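Local coordinates for uncharacterized protein lp_0118 (Lactobacillus plantarum, PDB 3K2Y), which is uncharacterized but carries a HIRAN domain and probably binds nucleic acid, at residues Ala7-Thr12 with Gln69-Leu74. Residues are numbered along the deposited sequence; the frame is centred on the assembly and turned at random.
Sequences ALDTVT and QPYATL
Tyr71 reaches from helix 68-76 to strand 4-14 and lays its ring between Leu8 and Val11, joining the helix to the antiparallel six-stranded barrel of this HIRAN domain. The N-to-C directions of the two short segments differ by 138°, and their axes come no nearer than 11.1 Å, a gap that the long tyrosine side chain spans. Leu8 CD1 comes to the ring edge, near its plane, 3.8 Å from Tyr71 CE1. Val11 and Tyr71 point toward each other across the gap, and Val11 CG1 comes obliquely to the ring, 3.5 Å from Tyr71 CE2. With CG anti to the carbonyl carbon (chi1 -54°), Tyr71 sends its ring out from the helix and sets the hydroxyl against the strand, where OH lies 3.2 Å from Asp9 CB. One turn further along the helix, Leu74 adds a looser apolar touch, its CD1 4.4 Å from Leu8 CD1. No direct hydrogen bond links the two segments; instead a water in the plane of the Tyr71 ring lies 2.7 Å from Tyr71 OH and donates to Thr10 O. Replacing Tyr71 by an alanine is likely to leave Leu8 and Val11 without their shared aromatic partner and the water without its link to the helix. Backbone hydrogen bonds of Leu8, Asp9 and Val11 join the strand to its neighbour 96-103, whose Leu99 also touches Tyr71, while Gln67, just ahead of the helix, packs on Val11. At the start of the helical segment, Gln69 O accepts from both Thr73 N and Thr73 OG1. The carboxylate of Asp9 turns away from the helix and back onto its own strand, where OD1 uses its anti lone pair to accept from Thr10 N at 2.8 Å, with an N-H...O angle of 151°.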
ATOM      1  N   ALA A   7      10.796  -2.705 -25.967  1.00 24.34           N
ATOM      2  CA  ALA A   7       9.713  -1.843 -25.519  1.00 25.01           C
ATOM      3  C   ALA A   7       8.489  -2.678 -25.194  1.00 25.12           C
ATOM      4  O   ALA A   7       8.172  -3.631 -25.902  1.00 26.20           O
ATOM      5  CB  ALA A   7       9.372  -0.824 -26.595  1.00 23.55           C
ATOM      6  N   LEU A   8       7.810  -2.321 -24.110  1.00 26.57           N
ATOM      7  CA  LEU A   8       6.611  -3.031 -23.690  1.00 27.65           C
ATOM      8  C   LEU A   8       5.424  -2.097 -23.898  1.00 30.17           C
ATOM      9  O   LEU A   8       4.905  -1.980 -25.011  1.00 30.74           O
ATOM     10  CB  LEU A   8       6.731  -3.446 -22.219  1.00 26.31           C
ATOM     11  CG  LEU A   8       7.913  -4.362 -21.869  1.00 24.32           C
ATOM     12  CD1 LEU A   8       7.869  -4.741 -20.391  1.00 22.95           C
ATOM     13  CD2 LEU A   8       7.861  -5.609 -22.736  1.00 22.72           C
ATOM     14  N   ASP A   9       4.995  -1.424 -22.837  1.00 31.38           N
ATOM     15  CA  ASP A   9       3.883  -0.495 -22.958  1.00 30.62           C
ATOM     16  C   ASP A   9       4.020   0.642 -21.960  1.00 30.73           C
ATOM     17  O   ASP A   9       4.991   0.704 -21.209  1.00 32.25           O
ATOM     18  CB  ASP A   9       2.552  -1.214 -22.742  1.00 31.06           C
ATOM     19  CG  ASP A   9       1.486  -0.759 -23.721  1.00 32.46           C
ATOM     20  OD1 ASP A   9       1.371   0.466 -23.961  1.00 31.52           O
ATOM     21  OD2 ASP A   9       0.760  -1.627 -24.247  1.00 34.00           O
ATOM     22  N   THR A  10       3.045   1.543 -21.959  1.00 29.87           N
ATOM     23  CA  THR A  10       3.063   2.683 -21.058  1.00 28.35           C
ATOM     24  C   THR A  10       2.193   2.448 -19.833  1.00 28.22           C
ATOM     25  O   THR A  10       1.184   1.749 -19.900  1.00 26.81           O
ATOM     26  CB  THR A  10       2.571   3.955 -21.768  1.00 29.17           C
ATOM     27  OG1 THR A  10       1.300   3.700 -22.376  1.00 29.20           O
ATOM     28  CG2 THR A  10       3.561   4.389 -22.829  1.00 31.21           C
ATOM     29  N   VAL A  11       2.595   3.034 -18.711  1.00 26.82           N
ATOM     30  CA  VAL A  11       1.841   2.897 -17.472  1.00 26.04           C
ATOM     31  C   VAL A  11       1.805   4.226 -16.730  1.00 25.71           C
ATOM     32  O   VAL A  11       2.583   5.139 -17.020  1.00 22.30           O
ATOM     33  CB  VAL A  11       2.457   1.821 -16.533  1.00 25.69           C
ATOM     34  CG1 VAL A  11       2.434   0.460 -17.204  1.00 25.30           C
ATOM     35  CG2 VAL A  11       3.871   2.206 -16.156  1.00 23.99           C
ATOM     36  N   THR A  12       0.890   4.330 -15.774  1.00 27.26           N
ATOM     37  CA  THR A  12       0.757   5.541 -14.979  1.00 28.06           C
ATOM     38  C   THR A  12       1.266   5.250 -13.577  1.00 28.10           C
ATOM     39  O   THR A  12       1.100   4.140 -13.069  1.00 26.19           O
ATOM     40  CB  THR A  12      -0.710   5.989 -14.892  1.00 29.24           C
ATOM     41  OG1 THR A  12      -1.259   6.089 -16.214  1.00 34.57           O
ATOM     42  CG2 THR A  12      -0.809   7.342 -14.200  1.00 27.93           C
ATOM     43  N   GLN A  69      -0.764  -6.558 -12.680  1.00 34.38           N
ATOM     44  CA  GLN A  69      -0.678  -7.969 -13.053  1.00 35.12           C
ATOM     45  C   GLN A  69       0.361  -8.401 -14.087  1.00 32.76           C
ATOM     46  O   GLN A  69       1.265  -9.174 -13.770  1.00 31.79           O
ATOM     47  CB  GLN A  69      -2.063  -8.462 -13.496  1.00 38.51           C
ATOM     48  CG  GLN A  69      -2.060  -9.805 -14.209  1.00 42.60           C
ATOM     49  CD  GLN A  69      -2.969  -9.812 -15.428  1.00 45.64           C
ATOM     50  OE1 GLN A  69      -4.179  -9.598 -15.319  1.00 45.22           O
ATOM     51  NE2 GLN A  69      -2.386 -10.055 -16.601  1.00 46.40           N
ATOM     52  N   PRO A  70       0.251  -7.909 -15.333  1.00 31.63           N
ATOM     53  CA  PRO A  70       1.197  -8.280 -16.395  1.00 30.51           C
ATOM     54  C   PRO A  70       2.678  -8.170 -16.035  1.00 29.04           C
ATOM     55  O   PRO A  70       3.415  -9.155 -16.081  1.00 27.80           O
ATOM     56  CB  PRO A  70       0.820  -7.341 -17.543  1.00 29.62           C
ATOM     57  CG  PRO A  70      -0.635  -7.055 -17.294  1.00 31.22           C
ATOM     58  CD  PRO A  70      -0.655  -6.845 -15.802  1.00 31.21           C
ATOM     59  N   TYR A  71       3.104  -6.962 -15.686  1.00 25.60           N
ATOM     60  CA  TYR A  71       4.498  -6.716 -15.347  1.00 25.30           C
ATOM     61  C   TYR A  71       4.922  -7.448 -14.080  1.00 25.51           C
ATOM     62  O   TYR A  71       6.073  -7.878 -13.954  1.00 22.45           O
ATOM     63  CB  TYR A  71       4.718  -5.212 -15.222  1.00 24.95           C
ATOM     64  CG  TYR A  71       4.272  -4.479 -16.461  1.00 26.36           C
ATOM     65  CD1 TYR A  71       4.972  -4.613 -17.661  1.00 28.08           C
ATOM     66  CD2 TYR A  71       3.123  -3.690 -16.454  1.00 26.47           C
ATOM     67  CE1 TYR A  71       4.541  -3.985 -18.818  1.00 28.88           C
ATOM     68  CE2 TYR A  71       2.680  -3.056 -17.610  1.00 26.32           C
ATOM     69  CZ  TYR A  71       3.395  -3.207 -18.785  1.00 29.32           C
ATOM     70  OH  TYR A  71       2.973  -2.575 -19.929  1.00 33.30           O
ATOM     71  N   ALA A  72       3.982  -7.599 -13.152  1.00 25.20           N
ATOM     72  CA  ALA A  72       4.247  -8.297 -11.902  1.00 25.15           C
ATOM     73  C   ALA A  72       4.645  -9.736 -12.212  1.00 24.10           C
ATOM     74  O   ALA A  72       5.566 -10.281 -11.603  1.00 24.41           O
ATOM     75  CB  ALA A  72       3.007  -8.277 -11.019  1.00 26.48           C
ATOM     76  N   THR A  73       3.949 -10.341 -13.169  1.00 23.96           N
ATOM     77  CA  THR A  73       4.227 -11.717 -13.570  1.00 24.47           C
ATOM     78  C   THR A  73       5.578 -11.816 -14.280  1.00 25.48           C
ATOM     79  O   THR A  73       6.351 -12.743 -14.032  1.00 25.01           O
ATOM     80  CB  THR A  73       3.125 -12.256 -14.509  1.00 24.88           C
ATOM     81  OG1 THR A  73       1.847 -12.114 -13.876  1.00 26.85           O
ATOM     82  CG2 THR A  73       3.365 -13.731 -14.826  1.00 25.14           C
ATOM     83  N   LEU A  74       5.863 -10.856 -15.158  1.00 24.18           N
ATOM     84  CA  LEU A  74       7.133 -10.847 -15.884  1.00 24.36           C
ATOM     85  C   LEU A  74       8.329 -10.708 -14.952  1.00 25.16           C
ATOM     86  O   LEU A  74       9.351 -11.370 -15.144  1.00 28.52           O
ATOM     87  CB  LEU A  74       7.165  -9.707 -16.904  1.00 23.81           C
ATOM     88  CG  LEU A  74       6.160  -9.781 -18.053  1.00 26.75           C
ATOM     89  CD1 LEU A  74       6.352  -8.583 -18.975  1.00 21.45           C
ATOM     90  CD2 LEU A  74       6.354 -11.086 -18.817  1.00 22.66           C
TER
HETATM   91  O   HOH W   1       0.756  -1.024 -20.128  1.00 33.75           O